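Local coordinates for protein 2,3,4,5-tetrahydropyridine-2,6-dicarboxylate N-succinyltransferase (Campylobacter jejuni, PDB 2RIJ) that probably catalyses the succinylation of cyclic tetrahydrodipicolinate from succinyl-CoA to give N-succinyl-L-2-amino-6-oxopimelate, in the succinylase route to lysine, at residues Asn52-Gln55 with Asn56-Ser59; Ser95-Lys98 with Pro99-Glu102; Asn108-Leu111 with Leu112-Ile115; Lys118-Asp121 with Asp122-Ser125. All coordinates share one frame; numbering follows the deposited sequence. Where two conformers were deposited one is given.

Interaction 1: Asn52-Gln55 with Asn56-Ser59; sequences NYEQ and NFGS
The ring of F57 takes the backbone N of Q55 over one face, 3.5 Å above its plane and offset toward the rim. At its edge, in the ring plane, sits the carboxylate oxygen OE1 of E54, 3.5 Å from F57 CZ. The carboxylate of E54 and the F57 ring are turned 71° apart. The same E54 chain lays its CG over one face of the Y53 ring, again offset toward the rim. It is bent at chi2, and this bend puts the carboxylate beside F57.

The amides of N52 and N56 stand nearly at right angles. They are joined by one short, straight bond, from N56 ND2 to N52 OD1 at 2.7 Å. The acceptor lies in the amide plane of N56, and the donor comes in nearly along the C=O axis. Q55 and N56 run side by side, their amide planes only 11° apart. A water bridges them: it accepts from Q55 NE2 at 3.1 Å and donates to N56 OD1 at 3.3 Å.

Q55 folds back on the strand. Its CG sits between the backbone N and the carbonyl carbon (chi1 67°), and Q55 OE1 accepts from Y53 N at 2.8 Å on a lone pair. K152 also bonds this OE1. N52 ND2 is held by F28 O and by N108 OD1. A citrate, probably from the crystallisation liquor, is hydrogen-bonded by S59 OG.

This is a strand-to-helix connection: the chain leaves the antiparallel sheet after strand 52-53, and N56 takes the N-cap position of helix 57-69 without a capping bond from its side chain.

Interaction 2: Ser95-Lys98 with Pro99-Glu102; sequences SCFK and PFLE
P99 follows K98 directly, and its ring lies against the K98 backbone. P99 CD is 3.5 Å from K98 CB, a tight carbon contact imposed by the prolyl peptide link. As a proline it has no N-H to give to F97 O, which lies 3.1 Å from P99 N.

F100 comes next and takes up that carbonyl. F100 N donates to F97 O at 2.8 Å, with the donor tilted 34° from the carbonyl plane. F97 O also lies at the edge of the F100 ring, in its plane, 3.6 Å from F100 CD2. F100 CD2 meets the edge of the F97 ring at F97 CD1, 4.1 Å away. The two side chains cross at a slant. F100 also makes edge-to-face contacts with the rings of F9 and H106.

L101 N donates to K98 O at 3.2 Å, from above the carbonyl plane rather than on a lone pair. With CG anti to its own carbonyl carbon (chi1 -63°), L101 turns its branch back over the preceding turn. L101 CG then rests 3.5 Å from F97 O, and L101 CD2 reaches F97 CB. L101 O receives K113 NZ from helix 107-117, while K98 NZ is hydrogen-bonded to the side-chain OD1 of N4.

Two successive bonds from residue i+3 to residue i make consecutive tight turns. They lead the chain out of helix 87-96, where F97 is the first residue to leave helical angles, and set F97, F100 and L101 against I109 of helix 107-117.

Interaction 3: Asn108-Leu111 with Leu112-Ile115; sequences NIDL and LKII
N108-L111 and L112-I115 are successive turns of helix 107-117, joined by four i to i+4 backbone bonds. L112 N donates to N108 O at 3.2 Å. K113 N donates to I109 O, and I114 N to D110 O. The shortest of the four, I115 N to L111 O, measures 2.9 Å.

L111 and I115 meet one turn apart on one side of the helix. L111 CG touches I115 CD1 at 3.8 Å, the two side chains crossing at an angle. With L111 CG anti to its backbone N (chi1 -179°), the leucine branch reaches along the helix to I115 CD1. I115 CG1 also packs on L111 O at 3.4 Å. I30 of the sheet and M192 of a second subunit pack on both residues.

K113 stretches fully back along the helix, and K113 CE passes I109 CG2 at 4.2 Å. K113 NZ stops 4.4 Å from D110 OD1, beyond a salt bridge. One water spans the gap, donating to D110 OD1 at 2.6 Å and accepting from K113 NZ at 3.2 Å.

L111 and I115 are thus apolar and buried against I30 and M192 of the second subunit. D110 and K113 lie on a partly exposed side, where D110 also meets M188 of that subunit. K113 NZ is hydrogen-bonded to L101 O as well, and with water in the gap its attraction to D110 is probably mild.

Interaction 4: Lys118-Asp121 with Asp122-Ser125; sequences KFKD and DEFS
D121, F124 and K120 carry this contact, a type II beta turn from K120 to E123 that leads from helix 107-117 into strand 124-129. D121 and D122 are the two central residues of the turn. D122 has positive phi (58°), as the third position of a type II turn requires. One water lies 2.8 Å from D121 O and 2.7 Å from E123 OE1, placed to donate to either. A second water accepts from D122 N at 2.9 Å and lies at a long, weak distance from D121 OD1. In-plane at the edge of the F119 ring lies D121 OD1.

F124 turns its ring back against the backbone of K118-K120. K118 O and K120 N both lie at the ring edge, in its plane, with K118 O 3.7 Å from F124 CE2. One face of the ring takes CG of its neighbour E123. F119 CD1 approaches F124 CD2 obliquely. M192 of a second subunit also packs on F124.

K120 and E123 run side by side, pointing the same way, with K120 CB and E123 CB 3.8 Å apart. E123 CG is anti to the backbone N (chi1 178°), and a bend at chi2 swings the carboxylate alongside the lysine chain, E123 CD 4.0 Å from K120 CD. Their charged ends do not meet directly. A water joins them, accepting from K120 NZ at 2.9 Å and donating to E123 OE2 at 3.1 Å.

Overall arrangement
The four contacts follow in series along the N-terminal region; none nests in or crosses another. Interaction 1 closes the link from strand 52-53 to helix 57-69. Interaction 2 turns the chain out of helix 87-96, interaction 3 lies within helix 107-117, and interaction 4 closes the turn into strand 124-129. Interaction 3 is the hub and touches the other three: N108 meets N52, I109 packs on F97 and F100, and I115 packs on F124. S59 also packs on F97. Interactions 1 and 4 reach the same antiparallel sheet, with centres about 22 Å apart. Interactions 3 and 4 both touch the second subunit.

Interaction 1: Asn52-Gln55 with Asn56-Ser59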
ATOM      1  N   ASN A  52     -22.488  27.497 -47.721  1.00 23.19           N
ATOM      2  CA  ASN A  52     -21.387  27.810 -48.613  1.00 24.22           C
ATOM      3  C   ASN A  52     -20.228  28.252 -47.726  1.00 25.39           C
ATOM      4  O   ASN A  52     -20.402  29.119 -46.847  1.00 23.57           O
ATOM      5  CB  ASN A  52     -21.789  28.918 -49.584  1.00 26.83           C
ATOM      6  CG  ASN A  52     -22.884  28.499 -50.540  1.00 25.27           C
ATOM      7  OD1 ASN A  52     -22.617  27.880 -51.557  1.00 27.37           O
ATOM      8  ND2 ASN A  52     -24.116  28.860 -50.227  1.00 21.88           N
ATOM      9  N   TYR A  53     -19.073  27.612 -47.888  1.00 24.03           N
ATOM     10  CA  TYR A  53     -17.856  28.018 -47.154  1.00 22.72           C
ATOM     11  C   TYR A  53     -16.736  28.189 -48.157  1.00 25.01           C
ATOM     12  O   TYR A  53     -16.366  27.244 -48.811  1.00 22.19           O
ATOM     13  CB  TYR A  53     -17.447  26.999 -46.092  1.00 24.17           C
ATOM     14  CG  TYR A  53     -16.215  27.434 -45.352  1.00 24.57           C
ATOM     15  CD1 TYR A  53     -16.265  28.514 -44.469  1.00 25.71           C
ATOM     16  CD2 TYR A  53     -15.003  26.822 -45.566  1.00 27.67           C
ATOM     17  CE1 TYR A  53     -15.141  28.939 -43.816  1.00 26.02           C
ATOM     18  CE2 TYR A  53     -13.854  27.275 -44.921  1.00 28.25           C
ATOM     19  CZ  TYR A  53     -13.950  28.325 -44.061  1.00 29.49           C
ATOM     20  OH  TYR A  53     -12.849  28.786 -43.421  1.00 33.07           O
ATOM     21  N   GLU A  54     -16.222  29.401 -48.287  1.00 22.71           N
ATOM     22  CA  GLU A  54     -15.099  29.700 -49.181  1.00 25.67           C
ATOM     23  C   GLU A  54     -15.326  29.146 -50.604  1.00 25.05           C
ATOM     24  O   GLU A  54     -14.453  28.531 -51.219  1.00 23.23           O
ATOM     25  CB  GLU A  54     -13.756  29.259 -48.551  1.00 25.68           C
ATOM     26  CG  GLU A  54     -13.409  30.006 -47.240  1.00 29.02           C
ATOM     27  CD  GLU A  54     -12.878  31.422 -47.472  1.00 36.55           C
ATOM     28  OE1 GLU A  54     -12.920  31.894 -48.624  1.00 36.38           O
ATOM     29  OE2 GLU A  54     -12.411  32.060 -46.500  1.00 39.17           O
ATOM     30  N   GLN A  55     -16.513  29.432 -51.147  1.00 23.59           N
ATOM     31  CA  GLN A  55     -16.944  28.877 -52.415  1.00 23.74           C
ATOM     32  C   GLN A  55     -18.137  29.663 -52.929  1.00 25.26           C
ATOM     33  O   GLN A  55     -18.794  30.359 -52.145  1.00 22.19           O
ATOM     34  CB  GLN A  55     -17.374  27.411 -52.240  1.00 24.09           C
ATOM     35  CG  GLN A  55     -18.608  27.239 -51.398  1.00 23.88           C
ATOM     36  CD  GLN A  55     -18.849  25.841 -50.997  1.00 27.18           C
ATOM     37  OE1 GLN A  55     -19.232  25.548 -49.844  1.00 24.92           O
ATOM     38  NE2 GLN A  55     -18.622  24.930 -51.939  1.00 26.23           N
ATOM     39  N   ASN A  56     -18.412  29.539 -54.237  1.00 22.92           N
ATOM     40  CA  ASN A  56     -19.616  30.095 -54.868  1.00 23.48           C
ATOM     41  C   ASN A  56     -19.728  31.579 -54.605  1.00 22.36           C
ATOM     42  O   ASN A  56     -20.800  32.093 -54.299  1.00 23.88           O
ATOM     43  CB  ASN A  56     -20.879  29.358 -54.397  1.00 24.40           C
ATOM     44  CG  ASN A  56     -20.826  27.885 -54.699  1.00 30.56           C
ATOM     45  OD1 ASN A  56     -20.293  27.508 -55.703  1.00 32.67           O
ATOM     46  ND2 ASN A  56     -21.346  27.056 -53.811  1.00 24.02           N
ATOM     47  N   PHE A  57     -18.613  32.281 -54.791  1.00 25.17           N
ATOM     48  CA  PHE A  57     -18.549  33.702 -54.460  1.00 26.05           C
ATOM     49  C   PHE A  57     -19.433  34.524 -55.415  1.00 26.70           C
ATOM     50  O   PHE A  57     -19.969  35.537 -55.010  1.00 25.89           O
ATOM     51  CB  PHE A  57     -17.124  34.227 -54.479  1.00 26.82           C
ATOM     52  CG  PHE A  57     -16.206  33.552 -53.509  1.00 27.95           C
ATOM     53  CD1 PHE A  57     -16.291  33.809 -52.144  1.00 27.37           C
ATOM     54  CD2 PHE A  57     -15.246  32.663 -53.954  1.00 32.55           C
ATOM     55  CE1 PHE A  57     -15.449  33.191 -51.258  1.00 26.35           C
ATOM     56  CE2 PHE A  57     -14.388  32.043 -53.051  1.00 32.04           C
ATOM     57  CZ  PHE A  57     -14.492  32.321 -51.702  1.00 28.02           C
ATOM     58  N   GLY A  58     -19.575  34.072 -56.659  1.00 26.82           N
ATOM     59  CA  GLY A  58     -20.481  34.713 -57.625  1.00 28.37           C
ATOM     60  C   GLY A  58     -21.914  34.740 -57.125  1.00 27.91           C
ATOM     61  O   GLY A  58     -22.595  35.761 -57.185  1.00 28.26           O
ATOM     62  N   SER A  59     -22.365  33.624 -56.566  1.00 29.60           N
ATOM     63  CA  SER A  59     -23.711  33.531 -56.022  1.00 26.58           C
ATOM     64  C   SER A  59     -23.908  34.493 -54.857  1.00 25.81           C
ATOM     65  O   SER A  59     -24.923  35.158 -54.777  1.00 27.03           O
ATOM     66  CB  SER A  59     -24.079  32.064 -55.671  1.00 28.04           C
ATOM     67  OG  SER A  59     -23.928  31.212 -56.819  1.00 36.21           O
TER
HETATM   68  O   HOH W   1     -18.083  25.188 -54.990  1.00 50.48           O

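Interaction 2: Ser95-Lys98 with Pro99-Glu102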
ATOM      1  N   SER A  95     -33.220  36.504 -61.963  1.00 27.13           N
ATOM      2  CA  SER A  95     -33.014  37.127 -63.258  1.00 30.04           C
ATOM      3  C   SER A  95     -31.514  37.214 -63.623  1.00 27.34           C
ATOM      4  O   SER A  95     -31.149  36.983 -64.777  1.00 27.32           O
ATOM      5  CB  SER A  95     -33.736  38.479 -63.351  1.00 33.50           C
ATOM      6  OG  SER A  95     -33.058  39.496 -62.656  1.00 45.26           O
ATOM      7  N   CYS A  96     -30.650  37.511 -62.646  1.00 27.97           N
ATOM      8  CA  CYS A  96     -29.190  37.489 -62.874  1.00 28.45           C
ATOM      9  C   CYS A  96     -28.722  36.085 -63.227  1.00 26.77           C
ATOM     10  O   CYS A  96     -27.780  35.920 -63.987  1.00 26.45           O
ATOM     11  CB  CYS A  96     -28.429  37.922 -61.628  1.00 24.94           C
ATOM     12  SG  CYS A  96     -28.733  39.600 -61.143  1.00 26.87           S
ATOM     13  N   PHE A  97     -29.411  35.080 -62.699  1.00 24.22           N
ATOM     14  CA  PHE A  97     -29.071  33.689 -62.995  1.00 23.66           C
ATOM     15  C   PHE A  97     -29.731  33.122 -64.253  1.00 24.89           C
ATOM     16  O   PHE A  97     -29.633  31.922 -64.514  1.00 22.32           O
ATOM     17  CB  PHE A  97     -29.481  32.804 -61.828  1.00 22.85           C
ATOM     18  CG  PHE A  97     -28.588  32.913 -60.611  1.00 23.21           C
ATOM     19  CD1 PHE A  97     -27.222  32.619 -60.693  1.00 25.90           C
ATOM     20  CD2 PHE A  97     -29.135  33.182 -59.354  1.00 29.39           C
ATOM     21  CE1 PHE A  97     -26.417  32.642 -59.558  1.00 26.65           C
ATOM     22  CE2 PHE A  97     -28.313  33.225 -58.210  1.00 30.46           C
ATOM     23  CZ  PHE A  97     -26.966  32.958 -58.323  1.00 23.74           C
ATOM     24  N   LYS A  98     -30.410  33.964 -65.010  1.00 27.66           N
ATOM     25  CA  LYS A  98     -31.102  33.534 -66.226  1.00 28.64           C
ATOM     26  C   LYS A  98     -30.326  32.530 -67.099  1.00 28.04           C
ATOM     27  O   LYS A  98     -30.890  31.496 -67.440  1.00 27.82           O
ATOM     28  CB  LYS A  98     -31.542  34.748 -67.029  1.00 29.77           C
ATOM     29  CG  LYS A  98     -32.329  34.448 -68.309  1.00 30.30           C
ATOM     30  CD  LYS A  98     -32.798  35.775 -68.904  1.00 36.32           C
ATOM     31  CE  LYS A  98     -33.190  35.672 -70.388  1.00 52.25           C
ATOM     32  NZ  LYS A  98     -32.024  35.592 -71.338  1.00 54.71           N
ATOM     33  N   PRO A  99     -29.028  32.784 -67.405  1.00 27.22           N
ATOM     34  CA  PRO A  99     -28.301  31.813 -68.246  1.00 28.61           C
ATOM     35  C   PRO A  99     -28.232  30.361 -67.719  1.00 29.98           C
ATOM     36  O   PRO A  99     -27.923  29.449 -68.481  1.00 29.84           O
ATOM     37  CB  PRO A  99     -26.903  32.414 -68.333  1.00 29.94           C
ATOM     38  CG  PRO A  99     -27.059  33.832 -68.001  1.00 32.38           C
ATOM     39  CD  PRO A  99     -28.157  33.912 -67.019  1.00 27.35           C
ATOM     40  N   PHE A 100     -28.525  30.147 -66.434  1.00 27.88           N
ATOM     41  CA  PHE A 100     -28.387  28.831 -65.804  1.00 28.64           C
ATOM     42  C   PHE A 100     -29.713  28.143 -65.526  1.00 29.18           C
ATOM     43  O   PHE A 100     -29.716  27.013 -65.061  1.00 28.41           O
ATOM     44  CB  PHE A 100     -27.715  28.980 -64.428  1.00 28.89           C
ATOM     45  CG  PHE A 100     -26.349  29.593 -64.465  1.00 29.89           C
ATOM     46  CD1 PHE A 100     -25.224  28.800 -64.680  1.00 32.61           C
ATOM     47  CD2 PHE A 100     -26.175  30.959 -64.264  1.00 27.97           C
ATOM     48  CE1 PHE A 100     -23.976  29.382 -64.700  1.00 32.19           C
ATOM     49  CE2 PHE A 100     -24.930  31.538 -64.279  1.00 30.77           C
ATOM     50  CZ  PHE A 100     -23.834  30.769 -64.496  1.00 31.20           C
ATOM     51  N   LEU A 101     -30.829  28.819 -65.755  1.00 29.97           N
ATOM     52  CA  LEU A 101     -32.103  28.343 -65.197  1.00 31.54           C
ATOM     53  C   LEU A 101     -32.597  27.008 -65.772  1.00 34.74           C
ATOM     54  O   LEU A 101     -33.327  26.278 -65.106  1.00 36.31           O
ATOM     55  CB  LEU A 101     -33.179  29.423 -65.316  1.00 33.26           C
ATOM     56  CG  LEU A 101     -32.933  30.723 -64.547  1.00 33.61           C
ATOM     57  CD1 LEU A 101     -34.054  31.755 -64.794  1.00 33.55           C
ATOM     58  CD2 LEU A 101     -32.771  30.470 -63.051  1.00 32.26           C
ATOM     59  N   GLU A 102     -32.171  26.653 -66.978  1.00 37.61           N
ATOM     60  CA  GLU A 102     -32.618  25.403 -67.595  1.00 39.27           C
ATOM     61  C   GLU A 102     -31.608  24.278 -67.387  1.00 40.74           C
ATOM     62  O   GLU A 102     -31.738  23.205 -67.970  1.00 44.91           O
ATOM     63  CB  GLU A 102     -32.913  25.626 -69.095  1.00 40.22           C
ATOM     64  CG  GLU A 102     -33.995  26.682 -69.381  1.00 38.09           C
TER

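Interaction 3: Asn108-Leu111 with Leu112-Ile115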
ATOM      1  N   ASN A 108     -27.526  26.633 -55.279  1.00 24.91           N
ATOM      2  CA  ASN A 108     -27.937  27.931 -54.786  1.00 25.52           C
ATOM      3  C   ASN A 108     -29.073  28.456 -55.647  1.00 25.63           C
ATOM      4  O   ASN A 108     -29.987  29.093 -55.132  1.00 25.22           O
ATOM      5  CB  ASN A 108     -26.782  28.932 -54.762  1.00 24.11           C
ATOM      6  CG  ASN A 108     -25.772  28.646 -53.652  1.00 31.35           C
ATOM      7  OD1 ASN A 108     -26.102  28.676 -52.466  1.00 36.14           O
ATOM      8  ND2 ASN A 108     -24.539  28.388 -54.039  1.00 28.51           N
ATOM      9  N   ILE A 109     -29.029  28.167 -56.943  1.00 26.08           N
ATOM     10  CA  ILE A 109     -30.076  28.643 -57.851  1.00 26.53           C
ATOM     11  C   ILE A 109     -31.345  27.844 -57.579  1.00 26.86           C
ATOM     12  O   ILE A 109     -32.409  28.423 -57.428  1.00 28.25           O
ATOM     13  CB  ILE A 109     -29.700  28.546 -59.335  1.00 27.02           C
ATOM     14  CG1 ILE A 109     -28.303  29.133 -59.584  1.00 26.30           C
ATOM     15  CG2 ILE A 109     -30.758  29.303 -60.167  1.00 24.07           C
ATOM     16  CD1 ILE A 109     -27.929  29.390 -61.100  1.00 27.09           C
ATOM     17  N   ASP A 110     -31.232  26.520 -57.467  1.00 28.20           N
ATOM     18  CA  ASP A 110     -32.395  25.693 -57.107  1.00 28.58           C
ATOM     19  C   ASP A 110     -33.075  26.154 -55.813  1.00 27.35           C
ATOM     20  O   ASP A 110     -34.289  26.082 -55.672  1.00 26.35           O
ATOM     21  CB  ASP A 110     -32.001  24.219 -56.934  1.00 30.59           C
ATOM     22  CG  ASP A 110     -31.434  23.581 -58.208  1.00 37.16           C
ATOM     23  OD1 ASP A 110     -31.780  24.014 -59.328  1.00 41.49           O
ATOM     24  OD2 ASP A 110     -30.602  22.647 -58.076  1.00 46.10           O
ATOM     25  N   LEU A 111     -32.268  26.546 -54.833  1.00 27.22           N
ATOM     26  CA  LEU A 111     -32.785  26.978 -53.546  1.00 26.28           C
ATOM     27  C   LEU A 111     -33.656  28.228 -53.735  1.00 23.61           C
ATOM     28  O   LEU A 111     -34.741  28.318 -53.176  1.00 25.28           O
ATOM     29  CB  LEU A 111     -31.628  27.256 -52.549  1.00 24.10           C
ATOM     30  CG  LEU A 111     -32.126  27.686 -51.143  1.00 27.69           C
ATOM     31  CD1 LEU A 111     -32.728  26.461 -50.419  1.00 23.62           C
ATOM     32  CD2 LEU A 111     -31.004  28.317 -50.342  1.00 26.98           C
ATOM     33  N   LEU A 112     -33.166  29.193 -54.524  1.00 23.77           N
ATOM     34  CA  LEU A 112     -33.941  30.415 -54.824  1.00 25.95           C
ATOM     35  C   LEU A 112     -35.286  30.110 -55.518  1.00 25.28           C
ATOM     36  O   LEU A 112     -36.308  30.689 -55.184  1.00 23.80           O
ATOM     37  CB  LEU A 112     -33.113  31.368 -55.693  1.00 26.01           C
ATOM     38  CG  LEU A 112     -31.952  32.077 -54.983  1.00 27.45           C
ATOM     39  CD1 LEU A 112     -31.078  32.726 -55.991  1.00 25.14           C
ATOM     40  CD2 LEU A 112     -32.409  33.124 -53.946  1.00 24.41           C
ATOM     41  N   LYS A 113     -35.286  29.169 -56.454  1.00 24.78           N
ATOM     42  CA  LYS A 113     -36.543  28.770 -57.096  1.00 25.63           C
ATOM     43  C   LYS A 113     -37.509  28.285 -56.027  1.00 25.15           C
ATOM     44  O   LYS A 113     -38.700  28.614 -56.049  1.00 25.86           O
ATOM     45  CB  LYS A 113     -36.306  27.666 -58.108  1.00 25.34           C
ATOM     46  CG  LYS A 113     -35.509  28.097 -59.292  1.00 25.43           C
ATOM     47  CD  LYS A 113     -35.183  26.899 -60.161  1.00 35.56           C
ATOM     48  CE  LYS A 113     -34.242  27.290 -61.284  1.00 37.71           C
ATOM     49  NZ  LYS A 113     -34.150  26.229 -62.324  1.00 39.08           N
ATOM     50  N   ILE A 114     -36.998  27.506 -55.083  1.00 25.91           N
ATOM     51  CA  ILE A 114     -37.839  26.943 -54.009  1.00 26.46           C
ATOM     52  C   ILE A 114     -38.357  28.031 -53.074  1.00 26.88           C
ATOM     53  O   ILE A 114     -39.525  28.057 -52.747  1.00 26.86           O
ATOM     54  CB  ILE A 114     -37.087  25.838 -53.201  1.00 26.93           C
ATOM     55  CG1 ILE A 114     -36.995  24.550 -54.019  1.00 29.31           C
ATOM     56  CG2 ILE A 114     -37.825  25.524 -51.881  1.00 25.67           C
ATOM     57  CD1 ILE A 114     -35.847  23.583 -53.631  1.00 27.90           C
ATOM     58  N   ILE A 115     -37.480  28.949 -52.673  1.00 27.81           N
ATOM     59  CA  ILE A 115     -37.870  30.026 -51.782  1.00 29.09           C
ATOM     60  C   ILE A 115     -38.921  30.923 -52.463  1.00 29.63           C
ATOM     61  O   ILE A 115     -39.887  31.317 -51.829  1.00 29.06           O
ATOM     62  CB  ILE A 115     -36.643  30.836 -51.330  1.00 31.00           C
ATOM     63  CG1 ILE A 115     -35.780  29.987 -50.386  1.00 30.57           C
ATOM     64  CG2 ILE A 115     -37.047  32.142 -50.639  1.00 26.65           C
ATOM     65  CD1 ILE A 115     -34.404  30.613 -50.148  1.00 31.77           C
TER
HETATM   66  O   HOH W   2     -34.084  23.589 -60.552  1.00 61.25           O

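Interaction 4: Lys118-Asp121 with Asp122-Ser125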
ATOM      1  N   LYS A 118     -42.144  29.191 -52.238  1.00 30.24           N
ATOM      2  CA  LYS A 118     -42.691  29.126 -50.894  1.00 30.51           C
ATOM      3  C   LYS A 118     -42.561  30.440 -50.130  1.00 30.78           C
ATOM      4  O   LYS A 118     -42.567  30.437 -48.889  1.00 32.03           O
ATOM      5  CB  LYS A 118     -41.981  28.026 -50.088  1.00 32.35           C
ATOM      6  CG  LYS A 118     -41.805  26.689 -50.795  1.00 34.71           C
ATOM      7  CD  LYS A 118     -43.133  26.028 -50.978  1.00 44.90           C
ATOM      8  CE  LYS A 118     -43.009  24.577 -51.377  1.00 54.70           C
ATOM      9  NZ  LYS A 118     -44.395  24.046 -51.512  1.00 57.05           N
ATOM     10  N   PHE A 119     -42.446  31.556 -50.851  1.00 32.01           N
ATOM     11  CA  PHE A 119     -42.094  32.826 -50.230  1.00 30.29           C
ATOM     12  C   PHE A 119     -43.117  33.227 -49.210  1.00 32.58           C
ATOM     13  O   PHE A 119     -44.314  33.064 -49.432  1.00 34.62           O
ATOM     14  CB  PHE A 119     -41.932  33.963 -51.243  1.00 31.98           C
ATOM     15  CG  PHE A 119     -41.450  35.219 -50.609  1.00 29.94           C
ATOM     16  CD1 PHE A 119     -40.110  35.362 -50.287  1.00 32.04           C
ATOM     17  CD2 PHE A 119     -42.338  36.217 -50.249  1.00 33.16           C
ATOM     18  CE1 PHE A 119     -39.657  36.486 -49.634  1.00 30.32           C
ATOM     19  CE2 PHE A 119     -41.906  37.347 -49.594  1.00 30.38           C
ATOM     20  CZ  PHE A 119     -40.568  37.489 -49.290  1.00 34.57           C
ATOM     21  N   LYS A 120     -42.640  33.749 -48.094  1.00 32.48           N
ATOM     22  CA  LYS A 120     -43.464  34.455 -47.141  1.00 34.06           C
ATOM     23  C   LYS A 120     -42.629  35.575 -46.639  1.00 32.37           C
ATOM     24  O   LYS A 120     -41.398  35.480 -46.588  1.00 28.43           O
ATOM     25  CB  LYS A 120     -43.853  33.593 -45.944  1.00 34.51           C
ATOM     26  CG  LYS A 120     -44.551  32.311 -46.273  1.00 43.55           C
ATOM     27  CD  LYS A 120     -44.840  31.525 -44.995  1.00 42.44           C
ATOM     28  CE  LYS A 120     -45.830  30.377 -45.258  1.00 51.75           C
ATOM     29  NZ  LYS A 120     -46.130  29.618 -43.995  1.00 57.59           N
ATOM     30  N   ASP A 121     -43.288  36.644 -46.231  1.00 32.31           N
ATOM     31  CA  ASP A 121     -42.570  37.793 -45.701  1.00 32.78           C
ATOM     32  C   ASP A 121     -41.939  37.461 -44.373  1.00 30.20           C
ATOM     33  O   ASP A 121     -42.524  36.734 -43.586  1.00 28.73           O
ATOM     34  CB  ASP A 121     -43.506  38.993 -45.523  1.00 35.88           C
ATOM     35  CG  ASP A 121     -43.888  39.650 -46.868  1.00 45.25           C
ATOM     36  OD1 ASP A 121     -42.959  39.977 -47.697  1.00 51.71           O
ATOM     37  OD2 ASP A 121     -45.113  39.844 -47.045  1.00 62.88           O
ATOM     38  N   ASP A 122     -40.747  38.016 -44.144  1.00 29.72           N
ATOM     39  CA  ASP A 122     -39.968  37.863 -42.917  1.00 30.98           C
ATOM     40  C   ASP A 122     -39.603  36.421 -42.517  1.00 29.97           C
ATOM     41  O   ASP A 122     -39.261  36.164 -41.375  1.00 32.19           O
ATOM     42  CB  ASP A 122     -40.687  38.555 -41.758  1.00 32.18           C
ATOM     43  CG  ASP A 122     -40.906  40.023 -42.019  1.00 37.11           C
ATOM     44  OD1 ASP A 122     -39.912  40.744 -42.262  1.00 42.41           O
ATOM     45  OD2 ASP A 122     -42.080  40.438 -42.011  1.00 45.41           O
ATOM     46  N   GLU A 123     -39.673  35.510 -43.456  1.00 29.05           N
ATOM     47  CA  GLU A 123     -39.497  34.074 -43.211  1.00 29.74           C
ATOM     48  C   GLU A 123     -38.046  33.666 -43.519  1.00 28.72           C
ATOM     49  O   GLU A 123     -37.501  32.747 -42.907  1.00 26.17           O
ATOM     50  CB  GLU A 123     -40.461  33.343 -44.159  1.00 30.58           C
ATOM     51  CG  GLU A 123     -40.457  31.809 -44.144  1.00 32.78           C
ATOM     52  CD  GLU A 123     -41.354  31.215 -43.081  1.00 39.08           C
ATOM     53  OE1 GLU A 123     -41.922  31.994 -42.297  1.00 35.40           O
ATOM     54  OE2 GLU A 123     -41.494  29.980 -43.047  1.00 36.71           O
ATOM     55  N   PHE A 124     -37.444  34.324 -44.514  1.00 23.26           N
ATOM     56  CA  PHE A 124     -36.143  33.971 -45.022  1.00 23.50           C
ATOM     57  C   PHE A 124     -35.166  35.130 -44.907  1.00 24.39           C
ATOM     58  O   PHE A 124     -35.526  36.308 -45.087  1.00 24.97           O
ATOM     59  CB  PHE A 124     -36.246  33.519 -46.475  1.00 25.86           C
ATOM     60  CG  PHE A 124     -37.209  32.409 -46.703  1.00 22.62           C
ATOM     61  CD1 PHE A 124     -36.844  31.104 -46.482  1.00 22.70           C
ATOM     62  CD2 PHE A 124     -38.478  32.667 -47.213  1.00 28.25           C
ATOM     63  CE1 PHE A 124     -37.751  30.039 -46.698  1.00 27.00           C
ATOM     64  CE2 PHE A 124     -39.390  31.623 -47.442  1.00 29.35           C
ATOM     65  CZ  PHE A 124     -39.027  30.313 -47.201  1.00 31.01           C
ATOM     66  N   SER A 125     -33.924  34.791 -44.588  1.00 25.54           N
ATOM     67  CA  SER A 125     -32.873  35.792 -44.377  0.50 24.56           C
ATOM     68  C   SER A 125     -31.555  35.312 -44.964  1.00 24.80           C
ATOM     69  O   SER A 125     -31.159  34.153 -44.797  1.00 24.04           O
ATOM     70  CB  SER A 125     -32.660  36.094 -42.891  0.50 24.79           C
ATOM     71  OG  SER A 125     -33.715  36.859 -42.330  0.50 22.09           O
TER
HETATM   72  O   HOH W   3     -38.713  36.422 -46.268  1.00 28.74           O
HETATM   73  O   HOH W   4     -43.865  27.983 -43.063  1.00 58.99           O
HETATM   74  O   HOH W   5     -39.780  39.720 -46.320  1.00 25.62           O
HETATM   75  O   HOH W   6     -42.433  34.600 -41.815  1.00 54.99           O